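Local coordinates for protein succinate dehydrogenase subunit A (Mycolicibacterium smegmatis, PDB 7D6V) that probably oxidises succinate to fumarate as the FAD-bearing subunit of a membrane-bound dehydrogenase complex that passes electrons on towards quinone, at residues Ile499-Glu502 / Ala503-Gln506; Leu488-Ser491 / Met492-Val496; Gly137-Ile140 / Ile141-Gln145; Val546-Cys549 / Val550-Ala554; Ile505-Ala508 / Leu509-Gln513. One frame throughout, in Å; residues are numbered along the deposited sequence.

Interaction 1: Ile499-Glu502 / Ala503-Gln506; sequences IRKE and AEIQ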
loop_
_atom_site.group_PDB
_atom_site.type_symbol
_atom_site.label_atom_id
_atom_site.label_comp_id
_atom_site.label_asym_id
_atom_site.label_seq_id
_atom_site.Cartn_x
_atom_site.Cartn_y
_atom_site.Cartn_z
ATOM N N ILE A 499 -4.421 27.213 -17.887
ATOM C CA ILE A 499 -4.848 28.380 -18.645
ATOM C C ILE A 499 -4.644 28.070 -20.117
ATOM O O ILE A 499 -3.532 27.733 -20.539
ATOM C CB ILE A 499 -4.080 29.642 -18.230
ATOM C CG1 ILE A 499 -4.415 30.018 -16.789
ATOM C CG2 ILE A 499 -4.417 30.795 -19.149
ATOM C CD1 ILE A 499 -3.522 29.385 -15.759
ATOM N N ARG A 500 -5.715 28.176 -20.893
ATOM C CA ARG A 500 -5.683 27.897 -22.318
ATOM C C ARG A 500 -5.822 29.198 -23.094
ATOM O O ARG A 500 -6.592 30.082 -22.712
ATOM C CB ARG A 500 -6.803 26.934 -22.725
ATOM C CG ARG A 500 -6.518 25.456 -22.492
ATOM C CD ARG A 500 -6.811 25.053 -21.066
ATOM N NE ARG A 500 -6.594 23.629 -20.829
ATOM C CZ ARG A 500 -7.537 22.697 -20.925
ATOM N NH1 ARG A 500 -8.772 23.031 -21.259
ATOM N NH2 ARG A 500 -7.246 21.430 -20.683
ATOM N N LYS A 501 -5.065 29.310 -24.178
ATOM C CA LYS A 501 -5.199 30.408 -25.120
ATOM C C LYS A 501 -5.408 29.828 -26.508
ATOM O O LYS A 501 -4.954 28.722 -26.806
ATOM C CB LYS A 501 -3.972 31.325 -25.101
ATOM C CG LYS A 501 -3.711 31.962 -23.751
ATOM C CD LYS A 501 -2.381 32.685 -23.716
ATOM C CE LYS A 501 -1.994 33.033 -22.289
ATOM N NZ LYS A 501 -2.147 31.862 -21.382
ATOM N N GLU A 502 -6.109 30.583 -27.356
ATOM C CA GLU A 502 -6.465 30.072 -28.675
ATOM C C GLU A 502 -5.228 29.753 -29.503
ATOM O O GLU A 502 -5.148 28.691 -30.135
ATOM C CB GLU A 502 -7.350 31.085 -29.398
ATOM C CG GLU A 502 -7.749 30.671 -30.801
ATOM C CD GLU A 502 -8.340 31.816 -31.594
ATOM O OE1 GLU A 502 -8.151 32.982 -31.185
ATOM O OE2 GLU A 502 -8.996 31.553 -32.623
ATOM N N ALA A 503 -4.242 30.654 -29.497
ATOM C CA ALA A 503 -3.037 30.444 -30.292
ATOM C C ALA A 503 -2.240 29.245 -29.793
ATOM O O ALA A 503 -1.714 28.468 -30.596
ATOM C CB ALA A 503 -2.179 31.706 -30.279
ATOM N N GLU A 504 -2.144 29.073 -28.474
ATOM C CA GLU A 504 -1.381 27.950 -27.938
ATOM C C GLU A 504 -2.068 26.621 -28.223
ATOM O O GLU A 504 -1.398 25.626 -28.516
ATOM C CB GLU A 504 -1.154 28.130 -26.440
ATOM C CG GLU A 504 -0.478 29.436 -26.073
ATOM C CD GLU A 504 -0.304 29.595 -24.579
ATOM O OE1 GLU A 504 -0.838 28.754 -23.826
ATOM O OE2 GLU A 504 0.363 30.561 -24.155
ATOM N N ILE A 505 -3.398 26.577 -28.149
ATOM C CA ILE A 505 -4.110 25.349 -28.492
ATOM C C ILE A 505 -3.947 25.037 -29.975
ATOM O O ILE A 505 -3.779 23.874 -30.367
ATOM C CB ILE A 505 -5.593 25.453 -28.098
ATOM C CG1 ILE A 505 -5.741 25.651 -26.593
ATOM C CG2 ILE A 505 -6.334 24.198 -28.500
ATOM C CD1 ILE A 505 -7.086 26.207 -26.196
ATOM N N GLN A 506 -4.000 26.065 -30.825
ATOM C CA GLN A 506 -3.799 25.843 -32.252
ATOM C C GLN A 506 -2.400 25.313 -32.532
ATOM O O GLN A 506 -2.223 24.401 -33.348
ATOM C CB GLN A 506 -4.051 27.136 -33.024
ATOM C CG GLN A 506 -4.165 26.938 -34.517
ATOM C CD GLN A 506 -5.385 26.132 -34.900
ATOM O OE1 GLN A 506 -6.517 26.548 -34.662
ATOM N NE2 GLN A 506 -5.161 24.964 -35.492
#
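Ile505 and Gln506 send their backbone N-H groups back to the carbonyls of Lys501 and Glu502, at 3.0 Å from Ile505 N to Lys501 O and 2.9 Å from Gln506 N to Glu502 O, where the short strand 499-500 gives way to helix 502-518. The motif is a helix N-terminus: Lys501 is its N-cap residue, and its carbonyl takes the first i to i+4 bond, which is nearly linear.

Lys501 and Glu504 run side by side in the same direction. Each has its CG beside its own backbone N (chi1 -60° and -56°), which turns both chains along one flank. Their closest side-chain approach is the aliphatic Lys501 CD to Glu504 OE2, 3.5 Å, whereas the charged ends make a long salt bridge of 4.0 Å between Lys501 NZ and Glu504 OE2. The Glu504 carboxylate, in the first turn, would probably also interact favourably with the positive end of the helix dipole.

Arg500 heads elsewhere. Its NH1 bonds to Glu244 O and its backbone pairs with Thr565 and Asp567, so that strand 565-566 and helix 532-556 both border the junction. Ile505 packs on Leu555 of helix 532-556, and its CD1 comes obliquely against the base of the arginine, 3.6 Å from Arg500 CB.

Interaction 2: Leu488-Ser491 / Met492-Val496; sequences LQQS and MNDLV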
loop_
_atom_site.group_PDB
_atom_site.type_symbol
_atom_site.label_atom_id
_atom_site.label_comp_id
_atom_site.label_asym_id
_atom_site.label_seq_id
_atom_site.Cartn_x
_atom_site.Cartn_y
_atom_site.Cartn_z
ATOM N N LEU A 488 5.591 14.676 -26.556
ATOM C CA LEU A 488 4.152 14.819 -26.366
ATOM C C LEU A 488 3.830 15.381 -24.991
ATOM O O LEU A 488 2.972 16.262 -24.855
ATOM C CB LEU A 488 3.454 13.474 -26.558
ATOM C CG LEU A 488 1.989 13.448 -26.117
ATOM C CD1 LEU A 488 1.120 14.203 -27.099
ATOM C CD2 LEU A 488 1.492 12.027 -25.949
ATOM N N GLN A 489 4.502 14.874 -23.956
ATOM C CA GLN A 489 4.234 15.341 -22.602
ATOM C C GLN A 489 4.556 16.820 -22.459
ATOM O O GLN A 489 3.777 17.580 -21.872
ATOM C CB GLN A 489 5.033 14.515 -21.602
ATOM C CG GLN A 489 4.463 13.139 -21.357
ATOM C CD GLN A 489 5.130 12.437 -20.202
ATOM O OE1 GLN A 489 6.353 12.360 -20.135
ATOM N NE2 GLN A 489 4.328 11.919 -19.283
ATOM N N GLN A 490 5.698 17.250 -23.003
ATOM C CA GLN A 490 6.064 18.659 -22.930
ATOM C C GLN A 490 5.060 19.531 -23.672
ATOM O O GLN A 490 4.647 20.580 -23.166
ATOM C CB GLN A 490 7.470 18.869 -23.490
ATOM C CG GLN A 490 8.007 20.280 -23.308
ATOM C CD GLN A 490 8.232 20.637 -21.854
ATOM O OE1 GLN A 490 9.235 20.253 -21.258
ATOM N NE2 GLN A 490 7.293 21.372 -21.271
ATOM N N SER A 491 4.652 19.112 -24.873
ATOM C CA SER A 491 3.715 19.919 -25.648
ATOM C C SER A 491 2.369 20.042 -24.944
ATOM O O SER A 491 1.790 21.134 -24.884
ATOM C CB SER A 491 3.540 19.315 -27.038
ATOM O OG SER A 491 4.781 19.261 -27.716
ATOM N N MET A 492 1.858 18.938 -24.395
ATOM C CA MET A 492 0.575 18.998 -23.704
ATOM C C MET A 492 0.666 19.828 -22.431
ATOM O O MET A 492 -0.253 20.592 -22.122
ATOM C CB MET A 492 0.064 17.593 -23.393
ATOM C CG MET A 492 -0.236 16.763 -24.623
ATOM S SD MET A 492 -1.550 17.493 -25.613
ATOM C CE MET A 492 -2.974 17.162 -24.582
ATOM N N ASN A 493 1.760 19.697 -21.680
ATOM C CA ASN A 493 1.909 20.498 -20.470
ATOM C C ASN A 493 1.989 21.984 -20.797
ATOM O O ASN A 493 1.394 22.812 -20.099
ATOM C CB ASN A 493 3.148 20.052 -19.697
ATOM C CG ASN A 493 3.019 20.286 -18.209
ATOM O OD1 ASN A 493 2.254 19.607 -17.527
ATOM N ND2 ASN A 493 3.768 21.251 -17.698
ATOM N N ASP A 494 2.724 22.343 -21.850
ATOM C CA ASP A 494 2.906 23.754 -22.175
ATOM C C ASP A 494 1.632 24.374 -22.733
ATOM O O ASP A 494 1.212 25.449 -22.294
ATOM C CB ASP A 494 4.055 23.917 -23.170
ATOM C CG ASP A 494 5.397 23.578 -22.569
ATOM O OD1 ASP A 494 5.429 23.005 -21.462
ATOM O OD2 ASP A 494 6.425 23.883 -23.206
ATOM N N LEU A 495 0.998 23.715 -23.703
ATOM C CA LEU A 495 -0.031 24.373 -24.494
ATOM C C LEU A 495 -1.452 23.980 -24.114
ATOM O O LEU A 495 -2.394 24.652 -24.543
ATOM C CB LEU A 495 0.203 24.100 -25.984
ATOM C CG LEU A 495 1.646 24.338 -26.438
ATOM C CD1 LEU A 495 1.852 23.915 -27.875
ATOM C CD2 LEU A 495 2.037 25.792 -26.256
ATOM N N VAL A 496 -1.640 22.921 -23.332
ATOM C CA VAL A 496 -2.953 22.557 -22.802
ATOM C C VAL A 496 -2.765 22.390 -21.296
ATOM O O VAL A 496 -2.483 21.294 -20.805
ATOM C CB VAL A 496 -3.515 21.284 -23.440
ATOM C CG1 VAL A 496 -4.828 20.893 -22.793
ATOM C CG2 VAL A 496 -3.684 21.462 -24.940
#
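Leu488 and Met492, one helical turn apart, meet through Leu488 CD1 and Met492 CG at 3.8 Å, their side chains lying side by side and pointing the same way. Beneath them Met492 N bonds to Leu488 O at 2.9 Å, the first of four i to i+4 backbone bonds that run through Leu495 N to Ser491 O. The bend of Met492 at chi2 (-63°) turns SD away from Leu488 and leaves CG to do the touching.

A second pair, Gln490 and Asp494, crosses the polar flank of the same helix. Bent at chi2, Gln490 carries its amide along the helix towards Asp494, and NE2 donates to Asp494 OD1; the modelled separation is very short, so its exact length is doubtful. The amide and carboxylate planes are 52° apart, a twisted meeting of the two flat groups. The other end of that amide has a partner of its own, since Gln490 OE1 accepts from Lys217 NZ. Ser491 OG turns to the backbone, bonding to Glu487 O one turn earlier.

Further out, Leu488 rests on Met543 and Ser547 of helix 532-556, Leu495 on Ala508 of helix 502-518, while Met492 reaches Phe216 in a loop. Val496, the first residue to leave helical backbone angles, still bonds through its N to Met492 O and touches Val550. The arrangement is that of an amphipathic helix approaching its C-terminal end, with apolar side chains turned to helices 502-518 and 532-556 and an i, i+4 polar pair on another flank, here in the C-terminal family region of fumarate reductase-type flavoproteins.

Interaction 3: Gly137-Ile140 / Ile141-Gln145; sequences GLEI and IRTLQ
Ile140 and Leu144 form the closely fitted, apolar side of this helical turn, lying side by side and pointing the same way with Ile140 CG2 at 4.0 Å from Leu144 CD1. Beside them Ile141 lodges CG2 between two carbonyls, 3.3 Å from Leu138 O and 3.4 Å from Gly137 O. These residues pack within the subunit: Leu144 on Leu21 and Ile25 of helix 18-30, Ile140 on Leu101.

Thr143 grips Glu139 twice at the backbone. Its chi1 of -48° sets OG1 beside its own N, and both OG1 and N donate to Glu139 O, the N at 2.9 Å; the hydroxyl bond is modelled as very short.

The other side is more polar and meets the iron-sulfur subunit, though it is buried too; within the turn its side chains touch less closely. Leu138 CD1 stands 4.3 Å above the plane of the Arg142 guanidinium, over its centre. Glu139 OE1 makes a salt bridge to Arg143 of the iron-sulfur subunit, and Gln145 NE2 bonds to Glu147 of that chain.

Helix 136-159 thus joins an intersubunit face to the flavin-binding region: the side chain of Ile141 lies about 5 Å from the bound FAD and touches a glycine-rich motif consistent with a Rossmann-type dinucleotide-binding fold.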
loop_
_atom_site.group_PDB
_atom_site.type_symbol
_atom_site.label_atom_id
_atom_site.label_comp_id
_atom_site.label_asym_id
_atom_site.label_seq_id
_atom_site.Cartn_x
_atom_site.Cartn_y
_atom_site.Cartn_z
ATOM N N GLY A 137 -8.591 4.238 -0.513
ATOM C CA GLY A 137 -8.533 3.538 -1.787
ATOM C C GLY A 137 -7.932 2.152 -1.663
ATOM O O GLY A 137 -8.409 1.196 -2.284
ATOM N N LEU A 138 -6.879 2.023 -0.853
ATOM C CA LEU A 138 -6.291 0.714 -0.599
ATOM C C LEU A 138 -7.296 -0.222 0.055
ATOM O O LEU A 138 -7.399 -1.394 -0.324
ATOM C CB LEU A 138 -5.050 0.860 0.278
ATOM C CG LEU A 138 -4.394 -0.442 0.736
ATOM C CD1 LEU A 138 -3.695 -1.119 -0.426
ATOM C CD2 LEU A 138 -3.426 -0.184 1.872
ATOM N N GLU A 139 -8.052 0.279 1.032
ATOM C CA GLU A 139 -9.065 -0.543 1.686
ATOM C C GLU A 139 -10.124 -0.999 0.692
ATOM O O GLU A 139 -10.514 -2.173 0.683
ATOM C CB GLU A 139 -9.702 0.236 2.835
ATOM C CG GLU A 139 -10.780 -0.515 3.595
ATOM C CD GLU A 139 -10.216 -1.556 4.540
ATOM O OE1 GLU A 139 -10.645 -2.723 4.460
ATOM O OE2 GLU A 139 -9.346 -1.209 5.363
ATOM N N ILE A 140 -10.582 -0.089 -0.168
ATOM C CA ILE A 140 -11.616 -0.427 -1.143
ATOM C C ILE A 140 -11.123 -1.512 -2.091
ATOM O O ILE A 140 -11.807 -2.518 -2.327
ATOM C CB ILE A 140 -12.051 0.833 -1.912
ATOM C CG1 ILE A 140 -12.848 1.761 -1.005
ATOM C CG2 ILE A 140 -12.870 0.460 -3.132
ATOM C CD1 ILE A 140 -12.921 3.164 -1.523
ATOM N N ILE A 141 -9.925 -1.327 -2.648
ATOM C CA ILE A 141 -9.438 -2.267 -3.652
ATOM C C ILE A 141 -9.099 -3.615 -3.017
ATOM O O ILE A 141 -9.353 -4.670 -3.611
ATOM C CB ILE A 141 -8.253 -1.662 -4.430
ATOM C CG1 ILE A 141 -7.990 -2.459 -5.709
ATOM C CG2 ILE A 141 -7.009 -1.574 -3.571
ATOM C CD1 ILE A 141 -7.141 -1.729 -6.717
ATOM N N ARG A 142 -8.547 -3.608 -1.797
ATOM C CA ARG A 142 -8.295 -4.861 -1.093
ATOM C C ARG A 142 -9.591 -5.610 -0.840
ATOM O O ARG A 142 -9.665 -6.826 -1.043
ATOM C CB ARG A 142 -7.596 -4.590 0.237
ATOM C CG ARG A 142 -6.094 -4.547 0.178
ATOM C CD ARG A 142 -5.459 -5.874 -0.185
ATOM N NE ARG A 142 -4.058 -5.647 -0.520
ATOM C CZ ARG A 142 -3.645 -5.193 -1.696
ATOM N NH1 ARG A 142 -4.521 -4.942 -2.653
ATOM N NH2 ARG A 142 -2.358 -4.995 -1.917
ATOM N N THR A 143 -10.623 -4.896 -0.387
ATOM C CA THR A 143 -11.898 -5.534 -0.099
ATOM C C THR A 143 -12.498 -6.148 -1.355
ATOM O O THR A 143 -12.984 -7.283 -1.328
ATOM C CB THR A 143 -12.854 -4.516 0.517
ATOM O OG1 THR A 143 -12.178 -3.804 1.558
ATOM C CG2 THR A 143 -14.051 -5.205 1.107
ATOM N N LEU A 144 -12.455 -5.418 -2.471
ATOM C CA LEU A 144 -13.014 -5.951 -3.710
ATOM C C LEU A 144 -12.236 -7.168 -4.202
ATOM O O LEU A 144 -12.836 -8.167 -4.621
ATOM C CB LEU A 144 -13.045 -4.859 -4.775
ATOM C CG LEU A 144 -14.035 -3.727 -4.505
ATOM C CD1 LEU A 144 -13.848 -2.612 -5.508
ATOM C CD2 LEU A 144 -15.460 -4.239 -4.537
ATOM N N GLN A 145 -10.904 -7.111 -4.150
ATOM C CA GLN A 145 -10.092 -8.241 -4.594
ATOM C C GLN A 145 -10.331 -9.476 -3.728
ATOM O O GLN A 145 -10.455 -10.597 -4.242
ATOM C CB GLN A 145 -8.620 -7.834 -4.587
ATOM C CG GLN A 145 -7.627 -8.969 -4.530
ATOM C CD GLN A 145 -6.235 -8.484 -4.200
ATOM O OE1 GLN A 145 -6.045 -7.332 -3.819
ATOM N NE2 GLN A 145 -5.251 -9.357 -4.348
#

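Interaction 4: Val546-Cys549 / Val550-Ala554; sequences VSEC and VAKAA
Val550 meets Val546 one turn back along helix 532-556, its N bonding to Val546 O at 2.9 Å. With chi1 at 170°, the CG2 branch lies beside the backbone N and therefore comes down onto the same carbonyl, 3.2 Å from Val546 O. Between the side chains the nearest atoms, Val546 CG1 and Val550 CG2, are 4.3 Å apart, a light apolar touch.

Ala551 comes next. Its N bonds to Ser547 O at 2.9 Å and its methyl group stays close to that carbonyl. The hydroxyl of Ser547 is engaged with Met543 O, another i to i-4 link in the same helix.

Lys552 carries the charged part of the turn. Its chain is extended beyond CG and runs alongside Glu548, both pointing the same way, yet Glu548 OE1 and Lys552 NZ are 3.9 Å apart, a long salt bridge. Each group has a stronger partner elsewhere: Glu548 OE2 forms a salt bridge with Lys516, and Lys552 NZ bonds to Asp594 O. The pair is thus a weak electrostatic link, secondary to those two.

Ala553 closes the series, its N bonding to Cys549 O at 3.0 Å. Ala554 carries the helix on through its own N bond to Val550 O.

This is a regular, largely buried alpha-helical turn with an i, i+4 Glu-Lys pair at its edge, in the C-terminal family region of a fumarate reductase-type flavoprotein. Ser547 and Ala551 pack on Leu512 and Leu509 of helix 502-518, Val546 and Cys549 on His230 and Leu234 of helix 230-236, and Cys549 and Lys552 against strand 594-597.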
loop_
_atom_site.group_PDB
_atom_site.type_symbol
_atom_site.label_atom_id
_atom_site.label_comp_id
_atom_site.label_asym_id
_atom_site.label_seq_id
_atom_site.Cartn_x
_atom_site.Cartn_y
_atom_site.Cartn_z
ATOM N N VAL A 546 -6.083 10.618 -27.733
ATOM C CA VAL A 546 -6.720 11.315 -26.621
ATOM C C VAL A 546 -6.253 12.764 -26.555
ATOM O O VAL A 546 -7.042 13.669 -26.256
ATOM C CB VAL A 546 -6.455 10.563 -25.305
ATOM C CG1 VAL A 546 -6.850 11.410 -24.113
ATOM C CG2 VAL A 546 -7.217 9.251 -25.294
ATOM N N SER A 547 -4.970 13.013 -26.834
ATOM C CA SER A 547 -4.467 14.381 -26.834
ATOM C C SER A 547 -5.135 15.219 -27.914
ATOM O O SER A 547 -5.487 16.381 -27.677
ATOM C CB SER A 547 -2.951 14.381 -27.016
ATOM O OG SER A 547 -2.329 13.538 -26.066
ATOM N N GLU A 548 -5.317 14.650 -29.109
ATOM C CA GLU A 548 -6.022 15.380 -30.159
ATOM C C GLU A 548 -7.445 15.716 -29.731
ATOM O O GLU A 548 -7.919 16.841 -29.946
ATOM C CB GLU A 548 -6.029 14.568 -31.453
ATOM C CG GLU A 548 -6.374 15.375 -32.693
ATOM C CD GLU A 548 -6.489 14.514 -33.938
ATOM O OE1 GLU A 548 -7.104 14.970 -34.925
ATOM O OE2 GLU A 548 -5.964 13.380 -33.932
ATOM N N CYS A 549 -8.137 14.755 -29.113
ATOM C CA CYS A 549 -9.501 15.011 -28.655
ATOM C C CYS A 549 -9.538 16.137 -27.627
ATOM O O CYS A 549 -10.375 17.046 -27.709
ATOM C CB CYS A 549 -10.104 13.734 -28.070
ATOM S SG CYS A 549 -10.828 12.627 -29.284
ATOM N N VAL A 550 -8.630 16.088 -26.651
ATOM C CA VAL A 550 -8.601 17.098 -25.595
ATOM C C VAL A 550 -8.331 18.476 -26.183
ATOM O O VAL A 550 -8.996 19.461 -25.837
ATOM C CB VAL A 550 -7.556 16.727 -24.527
ATOM C CG1 VAL A 550 -7.345 17.881 -23.570
ATOM C CG2 VAL A 550 -7.991 15.491 -23.769
ATOM N N ALA A 551 -7.352 18.566 -27.087
ATOM C CA ALA A 551 -7.004 19.857 -27.669
ATOM C C ALA A 551 -8.152 20.429 -28.489
ATOM O O ALA A 551 -8.443 21.628 -28.409
ATOM C CB ALA A 551 -5.747 19.722 -28.524
ATOM N N LYS A 552 -8.826 19.590 -29.280
ATOM C CA LYS A 552 -9.919 20.100 -30.100
ATOM C C LYS A 552 -11.099 20.548 -29.243
ATOM O O LYS A 552 -11.708 21.592 -29.515
ATOM C CB LYS A 552 -10.349 19.046 -31.116
ATOM C CG LYS A 552 -9.367 18.882 -32.253
ATOM C CD LYS A 552 -9.967 18.102 -33.401
ATOM C CE LYS A 552 -9.071 18.169 -34.621
ATOM N NZ LYS A 552 -9.754 17.645 -35.828
ATOM N N ALA A 553 -11.431 19.787 -28.197
ATOM C CA ALA A 553 -12.503 20.213 -27.302
ATOM C C ALA A 553 -12.159 21.530 -26.614
ATOM O O ALA A 553 -13.005 22.432 -26.521
ATOM C CB ALA A 553 -12.788 19.125 -26.270
ATOM N N ALA A 554 -10.916 21.662 -26.137
ATOM C CA ALA A 554 -10.507 22.890 -25.466
ATOM C C ALA A 554 -10.521 24.079 -26.411
ATOM O O ALA A 554 -10.825 25.200 -25.991
ATOM C CB ALA A 554 -9.117 22.715 -24.855
#

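Interaction 5: Ile505-Ala508 / Leu509-Gln513; sequences IQEA and LDRLQ
Arg511 folds back over Glu507, four residues earlier in helix 502-518, and its side chain can be followed outward atom by atom. CB lies 3.7 Å from Glu507 O, the carbonyl that also accepts the backbone N of Arg511 at 2.9 Å. With chi1 at 60°, CG sits between the backbone N and carbonyl carbon, the crowded position, and so rests on two carbonyls, 3.2 Å from Glu507 O and 3.4 Å from Ala508 O. CD moves outward beside Ser491 OG of helix 481-495. The bend at chi3 (62°) then swings the guanidinium back towards Glu507, and NH2 is the atom that forms the salt bridge with Glu507 OE2. The two are modelled too close together, so the placing of both ends is doubtful. As modelled, the carboxylate and guanidinium planes are 86° apart, which is not a coplanar two-pronged pairing, but this angle shares the same doubt. NH1 is turned to Leu495.

On another flank Gln506 and Asp510 approach at an angle, Gln506 NE2 standing 3.6 Å from Asp510 OD1. The backbone bond from Asp510 N to Gln506 O runs beneath them. Leu509 and Leu512 instead lean over the carbonyls of the preceding turn, with Leu512 CG 3.3 Å from Ala508 O.

The turn packs against two helices, and its buried face is plain side-chain packing. Ala508 and Leu512 meet Leu495 and Leu488 of helix 481-495, while Ile505 and Leu509 press on Leu555, Ala551 and Lys552 of helix 532-556.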
loop_
_atom_site.group_PDB
_atom_site.type_symbol
_atom_site.label_atom_id
_atom_site.label_comp_id
_atom_site.label_asym_id
_atom_site.label_seq_id
_atom_site.Cartn_x
_atom_site.Cartn_y
_atom_site.Cartn_z
ATOM N N ILE A 505 -3.398 26.577 -28.149
ATOM C CA ILE A 505 -4.110 25.349 -28.492
ATOM C C ILE A 505 -3.947 25.037 -29.975
ATOM O O ILE A 505 -3.779 23.874 -30.367
ATOM C CB ILE A 505 -5.593 25.453 -28.098
ATOM C CG1 ILE A 505 -5.741 25.651 -26.593
ATOM C CG2 ILE A 505 -6.334 24.198 -28.500
ATOM C CD1 ILE A 505 -7.086 26.207 -26.196
ATOM N N GLN A 506 -4.000 26.065 -30.825
ATOM C CA GLN A 506 -3.799 25.843 -32.252
ATOM C C GLN A 506 -2.400 25.313 -32.532
ATOM O O GLN A 506 -2.223 24.401 -33.348
ATOM C CB GLN A 506 -4.051 27.136 -33.024
ATOM C CG GLN A 506 -4.165 26.938 -34.517
ATOM C CD GLN A 506 -5.385 26.132 -34.900
ATOM O OE1 GLN A 506 -6.517 26.548 -34.662
ATOM N NE2 GLN A 506 -5.161 24.964 -35.492
ATOM N N GLU A 507 -1.391 25.869 -31.857
ATOM C CA GLU A 507 -0.029 25.372 -32.013
ATOM C C GLU A 507 0.099 23.942 -31.501
ATOM O O GLU A 507 0.833 23.132 -32.077
ATOM C CB GLU A 507 0.944 26.297 -31.287
ATOM C CG GLU A 507 2.382 25.823 -31.281
ATOM C CD GLU A 507 3.233 26.589 -30.290
ATOM O OE1 GLU A 507 2.708 27.534 -29.663
ATOM O OE2 GLU A 507 4.423 26.245 -30.133
ATOM N N ALA A 508 -0.608 23.615 -30.418
ATOM C CA ALA A 508 -0.596 22.250 -29.908
ATOM C C ALA A 508 -1.165 21.279 -30.929
ATOM O O ALA A 508 -0.612 20.196 -31.137
ATOM C CB ALA A 508 -1.380 22.168 -28.600
ATOM N N LEU A 509 -2.269 21.647 -31.580
ATOM C CA LEU A 509 -2.817 20.796 -32.633
ATOM C C LEU A 509 -1.846 20.673 -33.804
ATOM O O LEU A 509 -1.650 19.577 -34.356
ATOM C CB LEU A 509 -4.161 21.350 -33.103
ATOM C CG LEU A 509 -5.353 21.092 -32.179
ATOM C CD1 LEU A 509 -6.542 21.930 -32.594
ATOM C CD2 LEU A 509 -5.713 19.620 -32.165
ATOM N N ASP A 510 -1.222 21.788 -34.189
ATOM C CA ASP A 510 -0.301 21.776 -35.320
ATOM C C ASP A 510 0.886 20.861 -35.060
ATOM O O ASP A 510 1.319 20.129 -35.957
ATOM C CB ASP A 510 0.176 23.194 -35.624
ATOM C CG ASP A 510 -0.943 24.092 -36.110
ATOM O OD1 ASP A 510 -2.003 23.561 -36.503
ATOM O OD2 ASP A 510 -0.765 25.328 -36.095
ATOM N N ARG A 511 1.433 20.887 -33.845
ATOM C CA ARG A 511 2.557 20.008 -33.555
ATOM C C ARG A 511 2.118 18.598 -33.186
ATOM O O ARG A 511 2.923 17.670 -33.296
ATOM C CB ARG A 511 3.440 20.599 -32.453
ATOM C CG ARG A 511 2.767 20.825 -31.128
ATOM C CD ARG A 511 3.797 21.211 -30.080
ATOM N NE ARG A 511 4.486 22.460 -30.394
ATOM C CZ ARG A 511 5.168 23.181 -29.508
ATOM N NH1 ARG A 511 5.257 22.779 -28.248
ATOM N NH2 ARG A 511 5.764 24.305 -29.879
ATOM N N LEU A 512 0.856 18.400 -32.799
ATOM C CA LEU A 512 0.335 17.044 -32.672
ATOM C C LEU A 512 0.262 16.358 -34.025
ATOM O O LEU A 512 0.502 15.150 -34.120
ATOM C CB LEU A 512 -1.047 17.061 -32.019
ATOM C CG LEU A 512 -1.127 17.004 -30.494
ATOM C CD1 LEU A 512 -2.552 17.230 -30.030
ATOM C CD2 LEU A 512 -0.611 15.679 -29.981
ATOM N N GLN A 513 -0.072 17.107 -35.078
ATOM C CA GLN A 513 -0.041 16.527 -36.419
ATOM C C GLN A 513 1.365 16.060 -36.792
ATOM O O GLN A 513 1.546 14.941 -37.290
ATOM C CB GLN A 513 -0.565 17.534 -37.441
ATOM C CG GLN A 513 -2.062 17.771 -37.361
ATOM C CD GLN A 513 -2.863 16.583 -37.858
ATOM O OE1 GLN A 513 -2.635 16.081 -38.958
ATOM N NE2 GLN A 513 -3.809 16.125 -37.046
#

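Interactions 1, 2, 4 and 5 lie on three helices packed against one another and the strand that leads into one of them, their centres 9 to 12 Å apart. Interactions 1 and 5 share Ile505 and Gln506 on helix 502-518. That helix meets interaction 2 where Leu495 CD1 lies 3.6 Å from Ala508 N, and interaction 4 where Ile505 CG2 comes 3.3 Å from Ala551 O. Interactions 2 and 4 join directly through Met492 SD and Ser547 CB at 3.7 Å. Interaction 3 stands apart, its centre 33 to 40 Å from the others. It is nearest the FAD, about 5 Å from the Ile141 side chain, against about 11 Å for Val546 in interaction 4.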